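Local coordinates for protein halogenase (PDB 3E1T) that is an FAD-dependent halogenase that probably introduces the chlorine atom during chondrochloren biosynthesis in a myxobacterium, at residues 22-26 with 326-331; 174-178 with 294-300; 317-322 with 350-355. One frame throughout, in Å; residues are numbered along the deposited sequence.

Contact 1: residues 22-26 with 326-331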
loop_
_atom_site.group_PDB
_atom_site.type_symbol
_atom_site.label_atom_id
_atom_site.label_comp_id
_atom_site.label_asym_id
_atom_site.label_seq_id
_atom_site.Cartn_x
_atom_site.Cartn_y
_atom_site.Cartn_z
ATOM N N LEU A 22 0.007 -8.790 12.108
ATOM C CA LEU A 22 -0.367 -8.386 13.467
ATOM C C LEU A 22 -0.732 -9.594 14.348
ATOM O O LEU A 22 -0.241 -9.714 15.455
ATOM C CB LEU A 22 -1.539 -7.407 13.433
ATOM C CG LEU A 22 -2.284 -7.138 14.746
ATOM C CD1 LEU A 22 -1.374 -6.618 15.854
ATOM C CD2 LEU A 22 -3.392 -6.165 14.511
ATOM N N ALA A 23 -1.600 -10.463 13.848
ATOM C CA ALA A 23 -1.986 -11.668 14.592
ATOM C C ALA A 23 -0.750 -12.471 15.009
ATOM O O ALA A 23 -0.574 -12.765 16.188
ATOM C CB ALA A 23 -2.943 -12.513 13.766
ATOM N N SER A 24 0.123 -12.785 14.048
ATOM C CA SER A 24 1.361 -13.519 14.338
ATOM C C SER A 24 2.195 -12.882 15.440
ATOM O O SER A 24 2.633 -13.575 16.352
ATOM C CB SER A 24 2.214 -13.686 13.080
ATOM O OG SER A 24 1.498 -14.375 12.082
ATOM N N PHE A 25 2.408 -11.569 15.363
ATOM C CA PHE A 25 3.296 -10.852 16.296
ATOM C C PHE A 25 2.797 -10.801 17.745
ATOM O O PHE A 25 3.592 -10.674 18.680
ATOM C CB PHE A 25 3.541 -9.407 15.820
ATOM C CG PHE A 25 4.581 -9.269 14.735
ATOM C CD1 PHE A 25 5.638 -10.167 14.630
ATOM C CD2 PHE A 25 4.515 -8.212 13.840
ATOM C CE1 PHE A 25 6.606 -10.022 13.630
ATOM C CE2 PHE A 25 5.473 -8.060 12.839
ATOM C CZ PHE A 25 6.523 -8.965 12.736
ATOM N N VAL A 26 1.484 -10.828 17.934
ATOM C CA VAL A 26 0.934 -10.810 19.281
ATOM C C VAL A 26 0.918 -12.242 19.850
ATOM O O VAL A 26 1.264 -12.449 21.009
ATOM C CB VAL A 26 -0.471 -10.140 19.349
ATOM C CG1 VAL A 26 -1.063 -10.250 20.763
ATOM C CG2 VAL A 26 -0.398 -8.667 18.923
ATOM N N VAL A 326 1.075 -1.760 15.731
ATOM C CA VAL A 326 -0.102 -2.080 16.536
ATOM C C VAL A 326 0.239 -3.265 17.438
ATOM O O VAL A 326 -0.082 -3.246 18.624
ATOM C CB VAL A 326 -1.352 -2.343 15.671
ATOM C CG1 VAL A 326 -2.459 -3.013 16.489
ATOM C CG2 VAL A 326 -1.868 -1.049 15.127
ATOM N N ALA A 327 0.941 -4.252 16.884
ATOM C CA ALA A 327 1.394 -5.426 17.655
ATOM C C ALA A 327 2.187 -5.010 18.876
ATOM O O ALA A 327 1.979 -5.565 19.949
ATOM C CB ALA A 327 2.209 -6.361 16.792
ATOM N N ARG A 328 3.081 -4.029 18.715
ATOM C CA ARG A 328 3.870 -3.487 19.824
ATOM C C ARG A 328 3.040 -2.772 20.867
ATOM O O ARG A 328 3.338 -2.857 22.068
ATOM C CB ARG A 328 4.956 -2.535 19.329
ATOM C CG ARG A 328 6.117 -3.237 18.685
ATOM C CD ARG A 328 7.154 -2.256 18.216
ATOM N NE ARG A 328 8.204 -2.976 17.499
ATOM C CZ ARG A 328 9.075 -2.416 16.673
ATOM N NH1 ARG A 328 9.038 -1.108 16.438
ATOM N NH2 ARG A 328 9.977 -3.174 16.075
ATOM N N ALA A 329 2.016 -2.048 20.424
ATOM C CA ALA A 329 1.117 -1.391 21.369
ATOM C C ALA A 329 0.381 -2.455 22.182
ATOM O O ALA A 329 0.341 -2.377 23.416
ATOM C CB ALA A 329 0.137 -0.460 20.655
ATOM N N ILE A 330 -0.151 -3.459 21.484
ATOM C CA ILE A 330 -0.904 -4.545 22.104
ATOM C C ILE A 330 -0.042 -5.428 23.030
ATOM O O ILE A 330 -0.468 -5.741 24.140
ATOM C CB ILE A 330 -1.622 -5.412 21.052
ATOM C CG1 ILE A 330 -2.719 -4.598 20.359
ATOM C CG2 ILE A 330 -2.223 -6.669 21.696
ATOM C CD1 ILE A 330 -3.346 -5.289 19.172
ATOM N N ASN A 331 1.153 -5.810 22.576
ATOM C CA ASN A 331 2.082 -6.623 23.381
ATOM C C ASN A 331 2.601 -5.885 24.612
ATOM O O ASN A 331 2.900 -6.511 25.631
ATOM C CB ASN A 331 3.264 -7.126 22.541
ATOM C CG ASN A 331 2.873 -8.221 21.569
ATOM O OD1 ASN A 331 1.848 -8.898 21.743
ATOM N ND2 ASN A 331 3.699 -8.417 20.537
#

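Contact 2: residues 174-178 with 294-300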
loop_
_atom_site.group_PDB
_atom_site.type_symbol
_atom_site.label_atom_id
_atom_site.label_comp_id
_atom_site.label_asym_id
_atom_site.label_seq_id
_atom_site.Cartn_x
_atom_site.Cartn_y
_atom_site.Cartn_z
ATOM N N VAL A 174 -16.232 -1.533 8.845
ATOM C CA VAL A 174 -16.210 -1.164 10.267
ATOM C C VAL A 174 -15.318 0.025 10.623
ATOM O O VAL A 174 -15.348 0.509 11.762
ATOM C CB VAL A 174 -15.831 -2.390 11.191
ATOM C CG1 VAL A 174 -16.823 -3.553 11.004
ATOM C CG2 VAL A 174 -14.392 -2.856 10.955
ATOM N N SER A 175 -14.546 0.529 9.662
ATOM C CA SER A 175 -13.580 1.598 9.978
ATOM C C SER A 175 -14.222 2.882 10.474
ATOM O O SER A 175 -13.590 3.633 11.214
ATOM C CB SER A 175 -12.655 1.899 8.793
ATOM O OG SER A 175 -13.370 2.532 7.749
ATOM N N GLN A 176 -15.475 3.134 10.091
ATOM C CA GLN A 176 -16.169 4.357 10.520
ATOM C C GLN A 176 -16.396 4.433 12.038
ATOM O O GLN A 176 -16.679 5.500 12.585
ATOM C CB GLN A 176 -17.488 4.553 9.761
ATOM C CG GLN A 176 -18.613 3.642 10.217
ATOM C CD GLN A 176 -18.455 2.219 9.726
ATOM O OE1 GLN A 176 -17.613 1.931 8.867
ATOM N NE2 GLN A 176 -19.274 1.311 10.268
ATOM N N ALA A 177 -16.237 3.304 12.715
ATOM C CA ALA A 177 -16.270 3.270 14.166
ATOM C C ALA A 177 -15.054 3.968 14.776
ATOM O O ALA A 177 -15.115 4.408 15.923
ATOM C CB ALA A 177 -16.378 1.839 14.660
ATOM N N VAL A 178 -13.954 4.080 14.022
ATOM C CA VAL A 178 -12.755 4.764 14.531
ATOM C C VAL A 178 -12.610 6.213 14.020
ATOM O O VAL A 178 -12.286 7.125 14.799
ATOM C CB VAL A 178 -11.449 3.965 14.238
ATOM C CG1 VAL A 178 -10.234 4.780 14.578
ATOM C CG2 VAL A 178 -11.421 2.649 15.018
ATOM N N TRP A 294 -7.035 4.956 15.766
ATOM C CA TRP A 294 -7.480 4.190 16.942
ATOM C C TRP A 294 -8.510 4.971 17.774
ATOM O O TRP A 294 -8.625 6.198 17.655
ATOM C CB TRP A 294 -6.284 3.803 17.814
ATOM C CG TRP A 294 -5.723 4.947 18.579
ATOM C CD1 TRP A 294 -4.958 5.964 18.089
ATOM C CD2 TRP A 294 -5.881 5.201 19.983
ATOM N NE1 TRP A 294 -4.627 6.834 19.100
ATOM C CE2 TRP A 294 -5.179 6.388 20.273
ATOM C CE3 TRP A 294 -6.535 4.531 21.025
ATOM C CZ2 TRP A 294 -5.121 6.932 21.564
ATOM C CZ3 TRP A 294 -6.470 5.069 22.311
ATOM C CH2 TRP A 294 -5.776 6.258 22.564
ATOM N N LYS A 295 -9.267 4.280 18.616
ATOM C CA LYS A 295 -10.144 5.019 19.541
ATOM C C LYS A 295 -10.004 4.592 21.005
ATOM O O LYS A 295 -9.351 5.286 21.796
ATOM C CB LYS A 295 -11.602 5.070 19.049
ATOM C CG LYS A 295 -12.281 3.730 18.882
ATOM C CD LYS A 295 -13.808 3.873 18.807
ATOM C CE LYS A 295 -14.346 4.909 19.803
ATOM N NZ LYS A 295 -15.811 4.764 20.088
ATOM N N ASN A 296 -10.607 3.469 21.365
ATOM C CA ASN A 296 -10.463 2.878 22.694
ATOM C C ASN A 296 -10.786 1.420 22.486
ATOM O O ASN A 296 -11.943 1.068 22.240
ATOM C CB ASN A 296 -11.418 3.506 23.724
ATOM C CG ASN A 296 -10.733 4.545 24.623
ATOM O OD1 ASN A 296 -9.500 4.693 24.629
ATOM N ND2 ASN A 296 -11.537 5.264 25.395
ATOM N N GLY A 297 -9.746 0.593 22.509
ATOM C CA GLY A 297 -9.870 -0.830 22.231
ATOM C C GLY A 297 -9.918 -1.214 20.760
ATOM O O GLY A 297 -10.020 -2.392 20.442
ATOM N N MET A 298 -9.864 -0.239 19.855
ATOM C CA MET A 298 -9.891 -0.538 18.420
ATOM C C MET A 298 -8.788 0.213 17.692
ATOM O O MET A 298 -8.403 1.307 18.107
ATOM C CB MET A 298 -11.259 -0.218 17.807
ATOM C CG MET A 298 -11.482 -0.746 16.380
ATOM S SD MET A 298 -13.164 -0.414 15.890
ATOM C CE MET A 298 -13.190 -0.752 14.114
ATOM N N ALA A 299 -8.275 -0.391 16.622
ATOM C CA ALA A 299 -7.285 0.248 15.746
ATOM C C ALA A 299 -7.522 -0.133 14.286
ATOM O O ALA A 299 -8.177 -1.140 14.004
ATOM C CB ALA A 299 -5.899 -0.127 16.156
ATOM N N LEU A 300 -6.988 0.673 13.362
ATOM C CA LEU A 300 -7.062 0.367 11.931
ATOM C C LEU A 300 -5.645 0.169 11.414
ATOM O O LEU A 300 -4.730 0.947 11.728
ATOM C CB LEU A 300 -7.761 1.487 11.137
ATOM C CG LEU A 300 -9.067 2.110 11.643
ATOM C CD1 LEU A 300 -9.385 3.443 10.929
ATOM C CD2 LEU A 300 -10.234 1.129 11.506
HETATM O O HOH W 1 -11.129 7.914 17.024
#

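Contact 3: residues 317-322 with 350-355. With FAD (flavin-adenine dinucleotide), chain C.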
loop_
_atom_site.group_PDB
_atom_site.type_symbol
_atom_site.label_atom_id
_atom_site.label_comp_id
_atom_site.label_asym_id
_atom_site.label_seq_id
_atom_site.Cartn_x
_atom_site.Cartn_y
_atom_site.Cartn_z
ATOM N N HIS A 317 4.040 -2.728 2.434
ATOM C CA HIS A 317 4.958 -2.242 3.453
ATOM C C HIS A 317 4.209 -1.479 4.548
ATOM O O HIS A 317 4.453 -1.692 5.738
ATOM C CB HIS A 317 6.046 -1.362 2.813
ATOM C CG HIS A 317 6.761 -0.469 3.779
ATOM N ND1 HIS A 317 7.546 -0.953 4.801
ATOM C CD2 HIS A 317 6.832 0.880 3.861
ATOM C CE1 HIS A 317 8.061 0.056 5.481
ATOM N NE2 HIS A 317 7.638 1.182 4.934
ATOM N N LEU A 318 3.318 -0.574 4.138
ATOM C CA LEU A 318 2.550 0.240 5.071
ATOM C C LEU A 318 1.661 -0.637 5.951
ATOM O O LEU A 318 1.584 -0.436 7.156
ATOM C CB LEU A 318 1.696 1.283 4.312
ATOM C CG LEU A 318 2.479 2.503 3.797
ATOM C CD1 LEU A 318 1.589 3.432 2.999
ATOM C CD2 LEU A 318 3.129 3.246 4.932
ATOM N N ALA A 319 0.995 -1.599 5.323
ATOM C CA ALA A 319 0.146 -2.555 6.037
ATOM C C ALA A 319 0.929 -3.357 7.087
ATOM O O ALA A 319 0.472 -3.515 8.225
ATOM C CB ALA A 319 -0.531 -3.486 5.055
ATOM N N THR A 320 2.114 -3.836 6.705
ATOM C CA THR A 320 2.923 -4.689 7.577
ATOM C C THR A 320 3.657 -3.874 8.630
ATOM O O THR A 320 3.875 -4.351 9.742
ATOM C CB THR A 320 3.929 -5.582 6.785
ATOM O OG1 THR A 320 4.825 -4.765 6.008
ATOM C CG2 THR A 320 3.190 -6.552 5.867
ATOM N N TYR A 321 4.038 -2.644 8.291
ATOM C CA TYR A 321 4.659 -1.757 9.272
ATOM C C TYR A 321 3.639 -1.322 10.315
ATOM O O TYR A 321 3.956 -1.305 11.498
ATOM C CB TYR A 321 5.264 -0.531 8.602
ATOM C CG TYR A 321 5.908 0.475 9.517
ATOM C CD1 TYR A 321 6.894 0.097 10.436
ATOM C CD2 TYR A 321 5.573 1.825 9.434
ATOM C CE1 TYR A 321 7.507 1.039 11.252
ATOM C CE2 TYR A 321 6.174 2.761 10.251
ATOM C CZ TYR A 321 7.141 2.363 11.146
ATOM O OH TYR A 321 7.743 3.308 11.941
ATOM N N SER A 322 2.436 -0.956 9.877
ATOM C CA SER A 322 1.368 -0.588 10.828
ATOM C C SER A 322 0.946 -1.779 11.705
ATOM O O SER A 322 0.626 -1.591 12.873
ATOM C CB SER A 322 0.161 0.058 10.139
ATOM O OG SER A 322 -0.519 -0.802 9.230
ATOM N N ARG A 350 3.920 7.270 14.342
ATOM C CA ARG A 350 4.837 6.543 13.468
ATOM C C ARG A 350 4.228 6.192 12.104
ATOM O O ARG A 350 4.889 6.314 11.071
ATOM C CB ARG A 350 5.267 5.253 14.154
ATOM C CG ARG A 350 6.705 5.161 14.592
ATOM C CD ARG A 350 6.943 5.830 15.908
ATOM N NE ARG A 350 7.914 5.077 16.695
ATOM C CZ ARG A 350 9.235 5.192 16.606
ATOM N NH1 ARG A 350 9.802 6.046 15.751
ATOM N NH2 ARG A 350 9.995 4.446 17.386
ATOM N N TYR A 351 2.980 5.730 12.122
ATOM C CA TYR A 351 2.261 5.330 10.912
ATOM C C TYR A 351 2.035 6.536 9.979
ATOM O O TYR A 351 2.275 6.446 8.770
ATOM C CB TYR A 351 0.932 4.674 11.313
ATOM C CG TYR A 351 0.142 3.917 10.224
ATOM C CD1 TYR A 351 0.657 3.685 8.945
ATOM C CD2 TYR A 351 -1.114 3.398 10.519
ATOM C CE1 TYR A 351 -0.082 2.976 7.980
ATOM C CE2 TYR A 351 -1.869 2.700 9.562
ATOM C CZ TYR A 351 -1.342 2.482 8.304
ATOM O OH TYR A 351 -2.089 1.776 7.382
ATOM N N ARG A 352 1.561 7.641 10.542
ATOM C CA ARG A 352 1.334 8.875 9.790
ATOM C C ARG A 352 2.657 9.418 9.221
ATOM O O ARG A 352 2.679 10.003 8.139
ATOM C CB ARG A 352 0.675 9.941 10.675
ATOM C CG ARG A 352 -0.799 9.697 10.948
ATOM C CD ARG A 352 -1.508 10.862 11.672
ATOM N NE ARG A 352 -2.909 10.499 11.877
ATOM C CZ ARG A 352 -3.857 10.562 10.943
ATOM N NH1 ARG A 352 -3.586 11.042 9.732
ATOM N NH2 ARG A 352 -5.094 10.164 11.225
ATOM N N ARG A 353 3.751 9.214 9.953
ATOM C CA ARG A 353 5.070 9.645 9.493
ATOM C C ARG A 353 5.483 8.894 8.235
ATOM O O ARG A 353 5.933 9.519 7.273
ATOM C CB ARG A 353 6.127 9.493 10.585
ATOM C CG ARG A 353 6.050 10.587 11.602
ATOM C CD ARG A 353 6.791 10.264 12.893
ATOM N NE ARG A 353 8.237 10.459 12.794
ATOM C CZ ARG A 353 8.854 11.640 12.807
ATOM N NH1 ARG A 353 8.164 12.771 12.880
ATOM N NH2 ARG A 353 10.173 11.697 12.728
ATOM N N GLU A 354 5.312 7.569 8.236
ATOM C CA GLU A 354 5.697 6.756 7.091
ATOM C C GLU A 354 4.745 6.961 5.895
ATOM O O GLU A 354 5.196 7.045 4.747
ATOM C CB GLU A 354 5.800 5.276 7.478
ATOM C CG GLU A 354 6.319 4.348 6.366
ATOM C CD GLU A 354 7.837 4.482 6.065
ATOM O OE1 GLU A 354 8.561 5.278 6.716
ATOM O OE2 GLU A 354 8.301 3.765 5.160
ATOM N N TYR A 355 3.443 7.031 6.176
ATOM C CA TYR A 355 2.428 7.348 5.164
ATOM C C TYR A 355 2.685 8.730 4.539
ATOM O O TYR A 355 2.611 8.880 3.312
ATOM C CB TYR A 355 1.018 7.278 5.771
ATOM C CG TYR A 355 -0.076 7.936 4.956
ATOM C CD1 TYR A 355 -0.714 7.251 3.912
ATOM C CD2 TYR A 355 -0.496 9.238 5.246
ATOM C CE1 TYR A 355 -1.738 7.869 3.165
ATOM C CE2 TYR A 355 -1.509 9.860 4.502
ATOM C CZ TYR A 355 -2.112 9.171 3.472
ATOM O OH TYR A 355 -3.108 9.786 2.768
HETATM P PA FAD C . -6.045 -6.611 2.112
HETATM O O1A FAD C . -4.866 -7.195 1.378
HETATM O O2A FAD C . -7.082 -5.984 1.245
HETATM O O5B FAD C . -6.730 -7.814 2.944
HETATM C C5B FAD C . -7.841 -7.585 3.797
HETATM C C4B FAD C . -8.563 -8.911 4.058
HETATM O O4B FAD C . -9.742 -8.705 4.810
HETATM C C3B FAD C . -8.992 -9.570 2.752
HETATM O O3B FAD C . -8.461 -10.876 2.733
HETATM C C2B FAD C . -10.505 -9.619 2.809
HETATM O O2B FAD C . -10.969 -10.842 2.309
HETATM C C1B FAD C . -10.785 -9.495 4.295
HETATM N N9A FAD C . -12.068 -8.863 4.649
HETATM C C8A FAD C . -12.716 -7.816 4.044
HETATM N N7A FAD C . -13.851 -7.570 4.740
HETATM C C5A FAD C . -13.930 -8.432 5.783
HETATM C C6A FAD C . -14.873 -8.635 6.803
HETATM N N6A FAD C . -16.041 -7.981 6.817
HETATM N N1A FAD C . -14.644 -9.623 7.732
HETATM C C2A FAD C . -13.537 -10.427 7.658
HETATM N N3A FAD C . -12.625 -10.225 6.644
HETATM C C4A FAD C . -12.813 -9.246 5.731
HETATM N N1 FAD C . 0.952 -2.719 -2.763
HETATM C C2 FAD C . 2.231 -3.191 -2.871
HETATM O O2 FAD C . 2.850 -3.422 -1.835
HETATM N N3 FAD C . 2.787 -3.374 -4.124
HETATM C C4 FAD C . 2.056 -3.099 -5.275
HETATM O O4 FAD C . 2.541 -3.283 -6.394
HETATM C C4X FAD C . 0.762 -2.608 -5.162
HETATM N N5 FAD C . 0.003 -2.323 -6.282
HETATM C C5X FAD C . -1.285 -1.845 -6.139
HETATM C C6 FAD C . -2.060 -1.543 -7.265
HETATM C C7 FAD C . -3.367 -1.055 -7.108
HETATM C C7M FAD C . -4.097 -0.530 -8.312
HETATM C C8 FAD C . -3.900 -0.864 -5.828
HETATM C C8M FAD C . -5.217 -0.153 -5.612
HETATM C C9 FAD C . -3.128 -1.177 -4.715
HETATM C C9A FAD C . -1.823 -1.662 -4.859
HETATM N N10 FAD C . -1.081 -1.970 -3.734
HETATM C C10 FAD C . 0.210 -2.432 -3.882
HETATM C "C1'" FAD C . -1.697 -1.883 -2.349
HETATM C "C2'" FAD C . -2.079 -3.239 -1.743
HETATM O "O2'" FAD C . -3.111 -3.792 -2.533
HETATM C "C3'" FAD C . -2.586 -3.075 -0.302
HETATM O "O3'" FAD C . -1.896 -2.037 0.359
HETATM C "C4'" FAD C . -2.423 -4.310 0.584
HETATM O "O4'" FAD C . -3.160 -5.381 0.038
HETATM C "C5'" FAD C . -2.945 -3.998 1.987
HETATM O "O5'" FAD C . -3.105 -5.189 2.706
HETATM P P FAD C . -4.194 -5.315 3.880
HETATM O O1P FAD C . -3.798 -6.460 4.788
HETATM O O2P FAD C . -4.274 -4.043 4.664
HETATM O O3P FAD C . -5.590 -5.493 3.146
HETATM O O HOH W 2 7.618 5.905 11.225
#

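Contact 1: residues 22-26 with 326-331
The side-chain nitrogen ND2 of Asn331 donates to two backbone carbonyls, Phe25 O on the neighbouring helix and Leu500 O near the end of the chain. The bond from Asn331 ND2 to Phe25 O is 2.9 Å long and fairly straight, 165° at the hydrogen. Phe25 O lies in the plane of the Asn331 amide, whereas the donor stands well above the plane of the Phe25 carbonyl. With both acceptors in place the amide can hardly turn over, and its oxygen faces Val26: Asn331 OD1 is 3.2 Å from Val26 CA and also has a weak hydrogen bond with His31 ND1, which is bonded chiefly to Val26 O. Segments 22-26 and 326-331, on helices 17-27 and 315-333, cross at -34° and run in broadly the same direction over the parallel sheet of a Rossmann-type FAD-binding fold. Leu22, Val26, Val326 and Ile330 reach down to strands 10-13 or 163-166. In the apolar part of the contact, Ala327 CB meets Phe25 CB at 3.5 Å, the phenyl ring itself leading away to pack on Leu62 and Leu500. The small alanine side chain also admits Leu22, whose CG lies opposite its own nitrogen (chi1 166°), and this carries CD1 to 3.5 Å from Ala327 N. The same methyl of Leu22 is 3.8 Å from Val326 CG1. Farther along, the side chains of Val26 and Ile330 meet at about a right angle, with Ile330 CG2 3.9 Å from Val26 CG2 and similarly near Val26 CG1.

Contact 2: residues 174-178 with 294-300
Val178 pushes its two methyl groups into the bend made by segment 294-300, and the close packing of the contact gathers round it. Its CG2 rests on the thioether of Met298, 3.6 Å from SD, while CG1, opposite the valine nitrogen (chi1 171°), abuts the backbone at 3.4 Å from Trp294 N. The extended Met298 chain runs on beneath the 3-10 turn 175-177, passing Ala177 CB and bringing CE to 3.4 Å from Val174 O. Leu300, two residues on and on the same face of the strand, uses both branches: CD1 lies 3.9 Å from Val178 CB, and CD2 is 3.7 Å from Ser175 CA. Were Leu300 cut back to an alanine, a gap would probably open between Ser175 and Val178, Ser175 losing its leucine contact and Val178 keeping Met298 as its strand partner. The outer side is more open to solvent: partly exposed Lys295 lays its aliphatic chain along the turn, CD being 3.2 Å from Ala177 O, and a water joins the two backbones by donating to Val178 O (2.6 Å) and to Trp294 O. Met298 and Leu300 point to the face of strand 298-300 that meets the turn, and Ala299 points to the other, against Phe344 and Phe347 of helix 340-368. Val137 of strand 133-140 touches both Val174 and Met298. The turn thus packs on the outermost strand of a five-stranded parallel sheet that is itself layered between antiparallel strands and helices, as is characteristic of the Rossmann-type FAD-binding domain.

Contact 3: residues 317-322 with 350-355
With CG swung opposite the backbone nitrogen in both His317 (chi1 161°) and Glu354 (chi1 -175°), and the glutamate chain bent beyond it, the imidazole and the carboxylate meet between the two helices. His317 NE2 donates to Glu354 OE2 over 2.7 Å, 159° at the hydrogen; the oxygen lies near the ring plane, but the carboxylate is turned steeply against the ring and is approached from above its own plane. Leu318 CD2 supports the Glu354 chain at CG, 3.7 Å away. Tyr321 CE2 comes alongside, 3.8 Å from Glu354 CB, and the tyrosine hydroxyl is linked by a water to Arg350 O. Ser322 CB sits squarely over the face of the Tyr351 ring, 3.4 Å from its centroid, a CH-pi contact. Ser322 OG also bonds Gly302 N, which ties the helix to the loop after strand 298-300. Away from this interface, Ala319 CB lies 3.8 Å from O2P of the FAD, whose hydrogen-bonding partners include Val316 N. Segments 317-322 and 350-355 thus pair nearly antiparallel as a helical hairpin, its first helix forming part of the FAD pocket through Ala319.

In the fold
Contact 1 is wholly buried, whereas contacts 2 and 3 each combine buried with partly exposed residues. Helix 315-333 serves two of them: its beginning, by the FAD, pairs with helix 340-368 in contact 3, and its later turns pair with helix 17-27 in contact 1. Strand 298-300 of contact 2 joins the set by packing, Ala299 CB against Val326 CG2 and Leu300 O near Tyr351 CE2. The chemistry follows the place: aliphatic side chains and one amide-to-carbonyl bond beside the sheet, apolar packing with a bridging water at its edge strand, and a histidine-carboxylate bond with aromatic rings in contact 3, nearest the centre of the chain.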